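Local atomic coordinates of ubiquitin-conjugating enzyme E2 U (Homo sapiens, PDB entry 1YRV), a protein that catalyses the covalent attachment of ubiquitin to other proteins, taking activated ubiquitin from E1 as a thioester. Residues 30-40 against 122-130; 64-72 against 152-163. All blocks are in the same frame, centred on the assembly; numbering follows the deposited sequence.

Both contacts lie within the ubiquitin-conjugating core of a longer protein. Contact 1 packs helix 23-38 against the start of helix 124-135. Contact 2 sets the loop ahead of strand 71-77 against the end of helix 146-153 and helix 156-166. Their centres are about 27 Å apart. The nearest atoms are about 8 Å apart, and the two do not touch. Along the chain their segments alternate. Helices 124-135 and 146-153 follow each other in sequence and lead from contact 1 to contact 2. Both contacts lie away from Cys108, the predicted thioester-forming cysteine, and are structural parts of the core.

Contact 1 of 2, residues 30-40 against 122-130; sequences RDFCDLKENNY and YTLSSILLA
Asp31 meets the first turn of helix 124-135 with its carboxylate. OD2 of Asp31 accepts from Leu124 N at 3.2 Å, well above the carboxylate plane, and also bonds to the Tyr82 hydroxyl. Arg30 grips the other oxygen side-on: its NE and NH1 both bond Asp31 OD1, with NH1 at 2.7 Å. This should help fix the rotation of the carboxylate. Thr123 is the N-cap. With chi1 at 63°, its OG1 accepts a weak capping bond from Ser126 N. CG2 of Thr123 is thereby turned to Asp31 OD1, 3.7 Å away. One water accepts from Ser125 N and donates to Asp31 O. Asn38 ND2 gives Ser125 OG a weak bond of 3.3 Å. Deeper in, Leu35 CD1 touches Leu128 CD1 at 3.9 Å, the two leucines nearly perpendicular. The Tyr40 ring lies between Leu129 CD2, 4.0 Å from its centroid, and Asn38 CB over the opposite face. Ser125 CB stands in plane at its edge. The axes of helix segments 30-38 and 124-130 pass 9.6 Å apart at closest, their directions 54° apart. This is the packing of the N-terminal helix on the central helix of the UBC fold.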
loop_
_atom_site.group_PDB
_atom_site.type_symbol
_atom_site.label_atom_id
_atom_site.label_comp_id
_atom_site.label_asym_id
_atom_site.label_seq_id
_atom_site.Cartn_x
_atom_site.Cartn_y
_atom_site.Cartn_z
ATOM N N ARG A 30 7.017 -14.135 -10.625
ATOM C CA ARG A 30 7.081 -15.120 -9.562
ATOM C C ARG A 30 6.200 -14.633 -8.405
ATOM O O ARG A 30 5.309 -15.344 -7.972
ATOM C CB ARG A 30 8.512 -15.305 -9.080
ATOM C CG ARG A 30 8.613 -16.155 -7.825
ATOM C CD ARG A 30 9.822 -15.727 -6.951
ATOM N NE ARG A 30 9.733 -14.328 -6.561
ATOM C CZ ARG A 30 10.758 -13.588 -6.135
ATOM N NH1 ARG A 30 10.607 -12.284 -5.787
ATOM N NH2 ARG A 30 11.945 -14.147 -6.034
ATOM N N ASP A 31 6.435 -13.420 -7.915
ATOM C CA ASP A 31 5.629 -12.889 -6.830
ATOM C C ASP A 31 4.128 -13.016 -7.031
ATOM O O ASP A 31 3.415 -13.325 -6.090
ATOM C CB ASP A 31 5.931 -11.417 -6.605
ATOM C CG ASP A 31 7.275 -11.184 -5.945
ATOM O OD1 ASP A 31 7.941 -12.173 -5.571
ATOM O OD2 ASP A 31 7.655 -9.993 -5.808
ATOM N N PHE A 32 3.641 -12.728 -8.231
ATOM C CA PHE A 32 2.209 -12.824 -8.511
ATOM C C PHE A 32 1.695 -14.251 -8.383
ATOM O O PHE A 32 0.613 -14.484 -7.860
ATOM C CB PHE A 32 1.913 -12.313 -9.906
ATOM C CG PHE A 32 0.464 -12.027 -10.158
ATOM C CD1 PHE A 32 -0.057 -12.127 -11.443
ATOM C CD2 PHE A 32 -0.387 -11.634 -9.125
ATOM C CE1 PHE A 32 -1.417 -11.835 -11.697
ATOM C CE2 PHE A 32 -1.748 -11.342 -9.375
ATOM C CZ PHE A 32 -2.256 -11.443 -10.656
ATOM N N CYS A 33 2.460 -15.220 -8.865
ATOM C CA CYS A 33 2.040 -16.619 -8.728
ATOM C C CYS A 33 1.930 -16.967 -7.240
ATOM O O CYS A 33 1.033 -17.692 -6.835
ATOM C CB CYS A 33 3.057 -17.566 -9.354
ATOM S SG CYS A 33 3.159 -17.463 -11.120
ATOM N N ASP A 34 2.859 -16.444 -6.445
ATOM C CA ASP A 34 2.874 -16.689 -5.016
ATOM C C ASP A 34 1.670 -16.074 -4.320
ATOM O O ASP A 34 1.096 -16.666 -3.425
ATOM C CB ASP A 34 4.138 -16.106 -4.398
ATOM C CG ASP A 34 5.364 -16.926 -4.684
ATOM O OD1 ASP A 34 6.474 -16.439 -4.339
ATOM O OD2 ASP A 34 5.236 -18.047 -5.238
ATOM N N LEU A 35 1.331 -14.870 -4.745
ATOM C CA LEU A 35 0.236 -14.122 -4.198
ATOM C C LEU A 35 -1.024 -14.895 -4.492
ATOM O O LEU A 35 -1.858 -15.089 -3.617
ATOM C CB LEU A 35 0.171 -12.767 -4.859
ATOM C CG LEU A 35 -0.332 -11.629 -3.999
ATOM C CD1 LEU A 35 -1.538 -11.014 -4.645
ATOM C CD2 LEU A 35 -0.589 -12.112 -2.596
ATOM N N LYS A 36 -1.160 -15.355 -5.723
ATOM C CA LYS A 36 -2.327 -16.125 -6.062
ATOM C C LYS A 36 -2.400 -17.400 -5.238
ATOM O O LYS A 36 -3.448 -17.701 -4.688
ATOM C CB LYS A 36 -2.342 -16.393 -7.554
ATOM C CG LYS A 36 -2.484 -15.073 -8.295
ATOM C CD LYS A 36 -2.803 -15.228 -9.756
ATOM C CE LYS A 36 -1.740 -15.997 -10.438
ATOM N NZ LYS A 36 -1.905 -15.858 -11.902
ATOM N N GLU A 37 -1.297 -18.131 -5.121
ATOM C CA GLU A 37 -1.303 -19.338 -4.307
ATOM C C GLU A 37 -1.662 -19.002 -2.853
ATOM O O GLU A 37 -2.417 -19.725 -2.213
ATOM C CB GLU A 37 0.069 -20.003 -4.342
ATOM C CG GLU A 37 0.488 -20.492 -5.725
ATOM C CD GLU A 37 -0.174 -21.814 -6.126
ATOM O OE1 GLU A 37 0.105 -22.321 -7.250
ATOM O OE2 GLU A 37 -0.971 -22.347 -5.312
ATOM N N ASN A 38 -1.123 -17.905 -2.328
ATOM C CA ASN A 38 -1.390 -17.513 -0.940
ATOM C C ASN A 38 -2.845 -17.216 -0.630
ATOM O O ASN A 38 -3.271 -17.324 0.517
ATOM C CB ASN A 38 -0.555 -16.297 -0.561
ATOM C CG ASN A 38 0.923 -16.600 -0.543
ATOM O OD1 ASN A 38 1.316 -17.758 -0.406
ATOM N ND2 ASN A 38 1.758 -15.557 -0.671
ATOM N N ASN A 39 -3.583 -16.817 -1.659
ATOM C CA ASN A 39 -4.999 -16.489 -1.544
ATOM C C ASN A 39 -5.285 -15.817 -0.204
ATOM O O ASN A 39 -6.028 -16.339 0.617
ATOM C CB ASN A 39 -5.826 -17.764 -1.685
ATOM C CG ASN A 39 -7.203 -17.511 -2.284
ATOM O OD1 ASN A 39 -8.041 -18.414 -2.335
ATOM N ND2 ASN A 39 -7.438 -16.286 -2.752
ATOM N N TYR A 40 -4.671 -14.656 0.007
ATOM C CA TYR A 40 -4.843 -13.907 1.230
ATOM C C TYR A 40 -6.202 -13.228 1.331
ATOM O O TYR A 40 -6.615 -12.455 0.461
ATOM C CB TYR A 40 -3.763 -12.857 1.347
ATOM C CG TYR A 40 -2.397 -13.427 1.590
ATOM C CD1 TYR A 40 -2.226 -14.485 2.463
ATOM C CD2 TYR A 40 -1.270 -12.854 1.020
ATOM C CE1 TYR A 40 -0.970 -14.952 2.776
ATOM C CE2 TYR A 40 0.008 -13.309 1.326
ATOM C CZ TYR A 40 0.153 -14.357 2.211
ATOM O OH TYR A 40 1.404 -14.788 2.587
ATOM N N TYR A 122 11.405 -8.003 0.486
ATOM C CA TYR A 122 10.047 -7.525 0.339
ATOM C C TYR A 122 9.458 -7.945 -1.015
ATOM O O TYR A 122 9.845 -7.407 -2.040
ATOM C CB TYR A 122 10.023 -6.018 0.414
ATOM C CG TYR A 122 9.935 -5.461 1.805
ATOM C CD1 TYR A 122 8.755 -5.548 2.529
ATOM C CD2 TYR A 122 11.017 -4.797 2.374
ATOM C CE1 TYR A 122 8.646 -4.978 3.784
ATOM C CE2 TYR A 122 10.935 -4.223 3.625
ATOM C CZ TYR A 122 9.744 -4.315 4.335
ATOM O OH TYR A 122 9.625 -3.779 5.599
ATOM N N THR A 123 8.527 -8.888 -1.018
ATOM C CA THR A 123 7.872 -9.338 -2.252
ATOM C C THR A 123 6.481 -8.698 -2.367
ATOM O O THR A 123 6.002 -8.089 -1.420
ATOM C CB THR A 123 7.660 -10.842 -2.243
ATOM O OG1 THR A 123 6.773 -11.160 -1.167
ATOM C CG2 THR A 123 8.994 -11.574 -2.040
ATOM N N LEU A 124 5.817 -8.846 -3.511
ATOM C CA LEU A 124 4.478 -8.270 -3.648
ATOM C C LEU A 124 3.596 -8.605 -2.438
ATOM O O LEU A 124 2.857 -7.742 -1.966
ATOM C CB LEU A 124 3.790 -8.766 -4.929
ATOM C CG LEU A 124 2.427 -8.174 -5.350
ATOM C CD1 LEU A 124 2.528 -6.691 -5.589
ATOM C CD2 LEU A 124 1.935 -8.859 -6.638
ATOM N N SER A 125 3.663 -9.860 -1.969
ATOM C CA SER A 125 2.900 -10.337 -0.808
ATOM C C SER A 125 3.258 -9.591 0.474
ATOM O O SER A 125 2.385 -9.185 1.208
ATOM C CB SER A 125 3.131 -11.835 -0.580
ATOM O OG SER A 125 2.652 -12.593 -1.662
ATOM N N SER A 126 4.552 -9.446 0.732
ATOM C CA SER A 126 5.056 -8.759 1.913
ATOM C C SER A 126 4.530 -7.370 1.972
ATOM O O SER A 126 3.981 -6.922 2.979
ATOM C CB SER A 126 6.573 -8.638 1.878
ATOM O OG SER A 126 7.176 -9.865 2.134
ATOM N N ILE A 127 4.757 -6.668 0.874
ATOM C CA ILE A 127 4.329 -5.294 0.727
ATOM C C ILE A 127 2.835 -5.151 0.994
ATOM O O ILE A 127 2.400 -4.207 1.640
ATOM C CB ILE A 127 4.624 -4.821 -0.691
ATOM C CG1 ILE A 127 6.132 -5.028 -0.987
ATOM C CG2 ILE A 127 4.082 -3.417 -0.862
ATOM C CD1 ILE A 127 6.531 -4.671 -2.389
ATOM N N LEU A 128 2.053 -6.093 0.496
ATOM C CA LEU A 128 0.617 -6.014 0.676
ATOM C C LEU A 128 0.237 -6.261 2.146
ATOM O O LEU A 128 -0.531 -5.488 2.713
ATOM C CB LEU A 128 -0.080 -6.989 -0.285
ATOM C CG LEU A 128 0.093 -6.691 -1.795
ATOM C CD1 LEU A 128 -0.665 -7.689 -2.722
ATOM C CD2 LEU A 128 -0.454 -5.274 -2.042
ATOM N N LEU A 129 0.789 -7.302 2.773
ATOM C CA LEU A 129 0.481 -7.568 4.172
ATOM C C LEU A 129 1.033 -6.440 5.016
ATOM O O LEU A 129 0.342 -5.943 5.904
ATOM C CB LEU A 129 1.080 -8.904 4.649
ATOM C CG LEU A 129 0.720 -10.178 3.843
ATOM C CD1 LEU A 129 1.524 -11.347 4.353
ATOM C CD2 LEU A 129 -0.797 -10.481 3.925
ATOM N N ALA A 130 2.264 -6.003 4.758
ATOM C CA ALA A 130 2.798 -4.918 5.583
ATOM C C ALA A 130 1.909 -3.681 5.487
ATOM O O ALA A 130 1.587 -3.060 6.516
ATOM C CB ALA A 130 4.256 -4.561 5.190
HETATM O O HOH W 1 4.800 -12.387 -3.543
#

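Contact 2 of 2, residues 64-72 against 152-163; sequences NSVWQGLVF and LVKDESLYRTIL
Val66 and Trp67 pack on segment 152-163, the end of one helix and the start of the next. The meeting is almost wholly apolar. In the van der Waals contacts, Val66 uses both branches. CG1, anti to the backbone N (chi1 -170°), presses on Tyr159 CD2 at a short 3.2 Å. CG2 reaches Leu152 CD1 at 3.9 Å. The Arg160 chain runs by the same residue, with its CG 3.4 Å from Val66 O. Leu70 CD1 and Leu163 CD1 meet at 3.5 Å, tighter than usual for two carbons.

The aromatic contacts centre on Trp67. Leu163 CD1 sits over one face of the indole in a CH-pi contact, 3.9 Å from the centroid of the five-membered ring. Tyr159 turns its edge to the face of the six-membered ring in an offset edge-to-face pair. The planes are at 69° and the centroids 5.6 Å apart. The Tyr159 hydroxyl makes a weak hydrogen bond to Phe96 O.

Asp155 and Arg160 make polar links inside 152-163. Asp155 OD1 accepts from Leu158 N at 2.6 Å, capping helix 156-166. Arg160 NH1 and Glu156 OE1 form a salt bridge one turn apart.

Two beta turns, Ser65-Gln68 and Trp67-Leu70, shape the loop between strands 54-60 and 71-77. Leu70 makes a backbone hydrogen bond with Gly61. Helix 156-166 packs on this loop, Ile151 of helix 146-153 touches Tyr159, and His97 and Pro138 meet Trp67.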
loop_
_atom_site.group_PDB
_atom_site.type_symbol
_atom_site.label_atom_id
_atom_site.label_comp_id
_atom_site.label_asym_id
_atom_site.label_seq_id
_atom_site.Cartn_x
_atom_site.Cartn_y
_atom_site.Cartn_z
ATOM N N ASN A 64 -10.073 -5.165 14.206
ATOM C CA ASN A 64 -10.052 -4.468 15.476
ATOM C C ASN A 64 -9.244 -3.170 15.348
ATOM O O ASN A 64 -8.525 -2.760 16.258
ATOM C CB ASN A 64 -9.482 -5.387 16.585
ATOM C CG ASN A 64 -10.277 -6.698 16.756
ATOM O OD1 ASN A 64 -9.880 -7.749 16.244
ATOM N ND2 ASN A 64 -11.403 -6.627 17.469
ATOM N N SER A 65 -9.361 -2.527 14.196
ATOM C CA SER A 65 -8.665 -1.275 13.962
ATOM C C SER A 65 -9.715 -0.254 13.531
ATOM O O SER A 65 -10.839 -0.603 13.125
ATOM C CB SER A 65 -7.605 -1.433 12.848
ATOM O OG SER A 65 -8.214 -1.654 11.584
ATOM N N VAL A 66 -9.334 1.011 13.612
ATOM C CA VAL A 66 -10.221 2.078 13.211
ATOM C C VAL A 66 -10.815 1.877 11.814
ATOM O O VAL A 66 -11.953 2.287 11.552
ATOM C CB VAL A 66 -9.504 3.407 13.244
ATOM C CG1 VAL A 66 -10.506 4.510 13.053
ATOM C CG2 VAL A 66 -8.774 3.556 14.564
ATOM N N TRP A 67 -10.061 1.225 10.929
ATOM C CA TRP A 67 -10.519 0.987 9.563
ATOM C C TRP A 67 -11.237 -0.327 9.359
ATOM O O TRP A 67 -11.340 -0.793 8.224
ATOM C CB TRP A 67 -9.352 1.056 8.577
ATOM C CG TRP A 67 -8.820 2.433 8.420
ATOM C CD1 TRP A 67 -9.096 3.337 7.416
ATOM C CD2 TRP A 67 -7.959 3.099 9.334
ATOM N NE1 TRP A 67 -8.452 4.524 7.670
ATOM C CE2 TRP A 67 -7.750 4.401 8.836
ATOM C CE3 TRP A 67 -7.338 2.717 10.536
ATOM C CZ2 TRP A 67 -6.953 5.326 9.494
ATOM C CZ3 TRP A 67 -6.539 3.647 11.199
ATOM C CH2 TRP A 67 -6.356 4.939 10.668
ATOM N N GLN A 68 -11.729 -0.924 10.438
ATOM C CA GLN A 68 -12.452 -2.181 10.316
ATOM C C GLN A 68 -13.669 -1.990 9.427
ATOM O O GLN A 68 -14.511 -1.133 9.685
ATOM C CB GLN A 68 -12.875 -2.696 11.694
ATOM C CG GLN A 68 -11.827 -3.578 12.357
ATOM C CD GLN A 68 -12.436 -4.732 13.132
ATOM O OE1 GLN A 68 -13.023 -4.544 14.195
ATOM N NE2 GLN A 68 -12.309 -5.934 12.592
ATOM N N GLY A 69 -13.750 -2.783 8.365
ATOM C CA GLY A 69 -14.868 -2.671 7.451
ATOM C C GLY A 69 -14.569 -1.756 6.276
ATOM O O GLY A 69 -15.344 -1.672 5.324
ATOM N N LEU A 70 -13.441 -1.062 6.340
ATOM C CA LEU A 70 -13.048 -0.162 5.271
ATOM C C LEU A 70 -12.096 -0.851 4.276
ATOM O O LEU A 70 -11.609 -1.963 4.524
ATOM C CB LEU A 70 -12.409 1.083 5.886
ATOM C CG LEU A 70 -13.473 1.934 6.597
ATOM C CD1 LEU A 70 -12.868 2.924 7.588
ATOM C CD2 LEU A 70 -14.259 2.654 5.535
ATOM N N VAL A 71 -11.826 -0.183 3.157
ATOM C CA VAL A 71 -10.962 -0.746 2.127
ATOM C C VAL A 71 -10.007 0.281 1.532
ATOM O O VAL A 71 -10.441 1.318 1.044
ATOM C CB VAL A 71 -11.809 -1.350 0.985
ATOM C CG1 VAL A 71 -10.908 -1.918 -0.103
ATOM C CG2 VAL A 71 -12.694 -2.460 1.541
ATOM N N PHE A 72 -8.709 -0.005 1.571
ATOM C CA PHE A 72 -7.724 0.912 1.010
ATOM C C PHE A 72 -7.563 0.569 -0.469
ATOM O O PHE A 72 -7.187 -0.554 -0.827
ATOM C CB PHE A 72 -6.378 0.773 1.732
ATOM C CG PHE A 72 -6.463 0.902 3.244
ATOM C CD1 PHE A 72 -6.773 2.115 3.856
ATOM C CD2 PHE A 72 -6.173 -0.181 4.058
ATOM C CE1 PHE A 72 -6.773 2.244 5.273
ATOM C CE2 PHE A 72 -6.169 -0.058 5.464
ATOM C CZ PHE A 72 -6.473 1.161 6.068
ATOM N N LEU A 152 -8.296 11.515 15.593
ATOM C CA LEU A 152 -8.149 10.099 15.871
ATOM C C LEU A 152 -7.856 9.907 17.347
ATOM O O LEU A 152 -8.489 9.088 18.017
ATOM C CB LEU A 152 -7.006 9.532 15.027
ATOM C CG LEU A 152 -6.569 8.095 15.320
ATOM C CD1 LEU A 152 -7.786 7.192 15.445
ATOM C CD2 LEU A 152 -5.651 7.618 14.192
ATOM N N VAL A 153 -6.887 10.676 17.838
ATOM C CA VAL A 153 -6.487 10.613 19.236
ATOM C C VAL A 153 -7.695 10.700 20.187
ATOM O O VAL A 153 -7.970 9.779 20.968
ATOM C CB VAL A 153 -5.496 11.741 19.559
ATOM C CG1 VAL A 153 -5.134 11.702 21.039
ATOM C CG2 VAL A 153 -4.250 11.584 18.694
ATOM N N LYS A 154 -8.424 11.800 20.115
ATOM C CA LYS A 154 -9.588 11.971 20.964
ATOM C C LYS A 154 -10.828 11.524 20.216
ATOM O O LYS A 154 -11.095 11.998 19.131
ATOM C CB LYS A 154 -9.731 13.437 21.357
ATOM C CG LYS A 154 -9.305 13.738 22.788
ATOM C CD LYS A 154 -10.474 13.535 23.756
ATOM C CE LYS A 154 -10.937 12.073 23.812
ATOM N NZ LYS A 154 -12.090 11.902 24.748
ATOM N N ASP A 155 -11.589 10.606 20.780
ATOM C CA ASP A 155 -12.805 10.166 20.112
ATOM C C ASP A 155 -12.551 9.478 18.771
ATOM O O ASP A 155 -12.819 10.036 17.707
ATOM C CB ASP A 155 -13.737 11.356 19.881
ATOM C CG ASP A 155 -15.159 10.930 19.585
ATOM O OD1 ASP A 155 -15.342 9.853 18.965
ATOM O OD2 ASP A 155 -16.082 11.683 19.971
ATOM N N GLU A 156 -12.052 8.251 18.829
ATOM C CA GLU A 156 -11.801 7.482 17.629
ATOM C C GLU A 156 -13.137 7.143 16.946
ATOM O O GLU A 156 -13.170 6.694 15.795
ATOM C CB GLU A 156 -11.085 6.191 17.988
ATOM C CG GLU A 156 -12.024 5.170 18.581
ATOM C CD GLU A 156 -11.523 3.753 18.434
ATOM O OE1 GLU A 156 -12.373 2.868 18.135
ATOM O OE2 GLU A 156 -10.294 3.538 18.619
ATOM N N SER A 157 -14.239 7.352 17.659
ATOM C CA SER A 157 -15.563 7.070 17.109
ATOM C C SER A 157 -15.937 8.141 16.105
ATOM O O SER A 157 -16.516 7.856 15.065
ATOM C CB SER A 157 -16.609 7.042 18.219
ATOM O OG SER A 157 -17.913 6.961 17.666
ATOM N N LEU A 158 -15.618 9.385 16.442
ATOM C CA LEU A 158 -15.905 10.495 15.553
ATOM C C LEU A 158 -15.062 10.287 14.310
ATOM O O LEU A 158 -15.538 10.421 13.183
ATOM C CB LEU A 158 -15.523 11.820 16.208
ATOM C CG LEU A 158 -15.421 13.003 15.243
ATOM C CD1 LEU A 158 -16.748 13.142 14.495
ATOM C CD2 LEU A 158 -15.070 14.268 15.991
ATOM N N TYR A 159 -13.793 9.976 14.539
ATOM C CA TYR A 159 -12.855 9.723 13.460
ATOM C C TYR A 159 -13.511 8.775 12.451
ATOM O O TYR A 159 -13.581 9.078 11.257
ATOM C CB TYR A 159 -11.572 9.093 14.012
ATOM C CG TYR A 159 -10.536 8.851 12.947
ATOM C CD1 TYR A 159 -9.699 9.875 12.509
ATOM C CD2 TYR A 159 -10.483 7.631 12.281
ATOM C CE1 TYR A 159 -8.850 9.687 11.423
ATOM C CE2 TYR A 159 -9.646 7.436 11.202
ATOM C CZ TYR A 159 -8.836 8.464 10.772
ATOM O OH TYR A 159 -8.047 8.274 9.665
ATOM N N ARG A 160 -13.997 7.635 12.936
ATOM C CA ARG A 160 -14.655 6.668 12.071
ATOM C C ARG A 160 -15.806 7.288 11.315
ATOM O O ARG A 160 -15.977 7.059 10.118
ATOM C CB ARG A 160 -15.192 5.475 12.871
ATOM C CG ARG A 160 -14.209 4.318 13.063
ATOM C CD ARG A 160 -14.969 2.988 13.249
ATOM N NE ARG A 160 -16.094 3.174 14.168
ATOM C CZ ARG A 160 -15.959 3.450 15.462
ATOM N NH1 ARG A 160 -14.742 3.552 15.989
ATOM N NH2 ARG A 160 -17.030 3.670 16.220
ATOM N N THR A 161 -16.612 8.069 12.020
ATOM C CA THR A 161 -17.769 8.699 11.398
ATOM C C THR A 161 -17.338 9.479 10.180
ATOM O O THR A 161 -18.009 9.464 9.148
ATOM C CB THR A 161 -18.465 9.647 12.374
ATOM O OG1 THR A 161 -19.167 8.877 13.359
ATOM C CG2 THR A 161 -19.443 10.542 11.634
ATOM N N ILE A 162 -16.212 10.166 10.318
ATOM C CA ILE A 162 -15.661 10.968 9.236
ATOM C C ILE A 162 -15.228 10.070 8.083
ATOM O O ILE A 162 -15.492 10.369 6.913
ATOM C CB ILE A 162 -14.475 11.820 9.742
ATOM C CG1 ILE A 162 -14.988 12.816 10.790
ATOM C CG2 ILE A 162 -13.818 12.564 8.589
ATOM C CD1 ILE A 162 -13.938 13.727 11.364
ATOM N N LEU A 163 -14.571 8.963 8.412
ATOM C CA LEU A 163 -14.158 8.030 7.380
ATOM C C LEU A 163 -15.369 7.606 6.554
ATOM O O LEU A 163 -15.352 7.718 5.333
ATOM C CB LEU A 163 -13.507 6.798 8.001
ATOM C CG LEU A 163 -12.158 7.070 8.659
ATOM C CD1 LEU A 163 -11.554 5.752 9.089
ATOM C CD2 LEU A 163 -11.234 7.789 7.670
#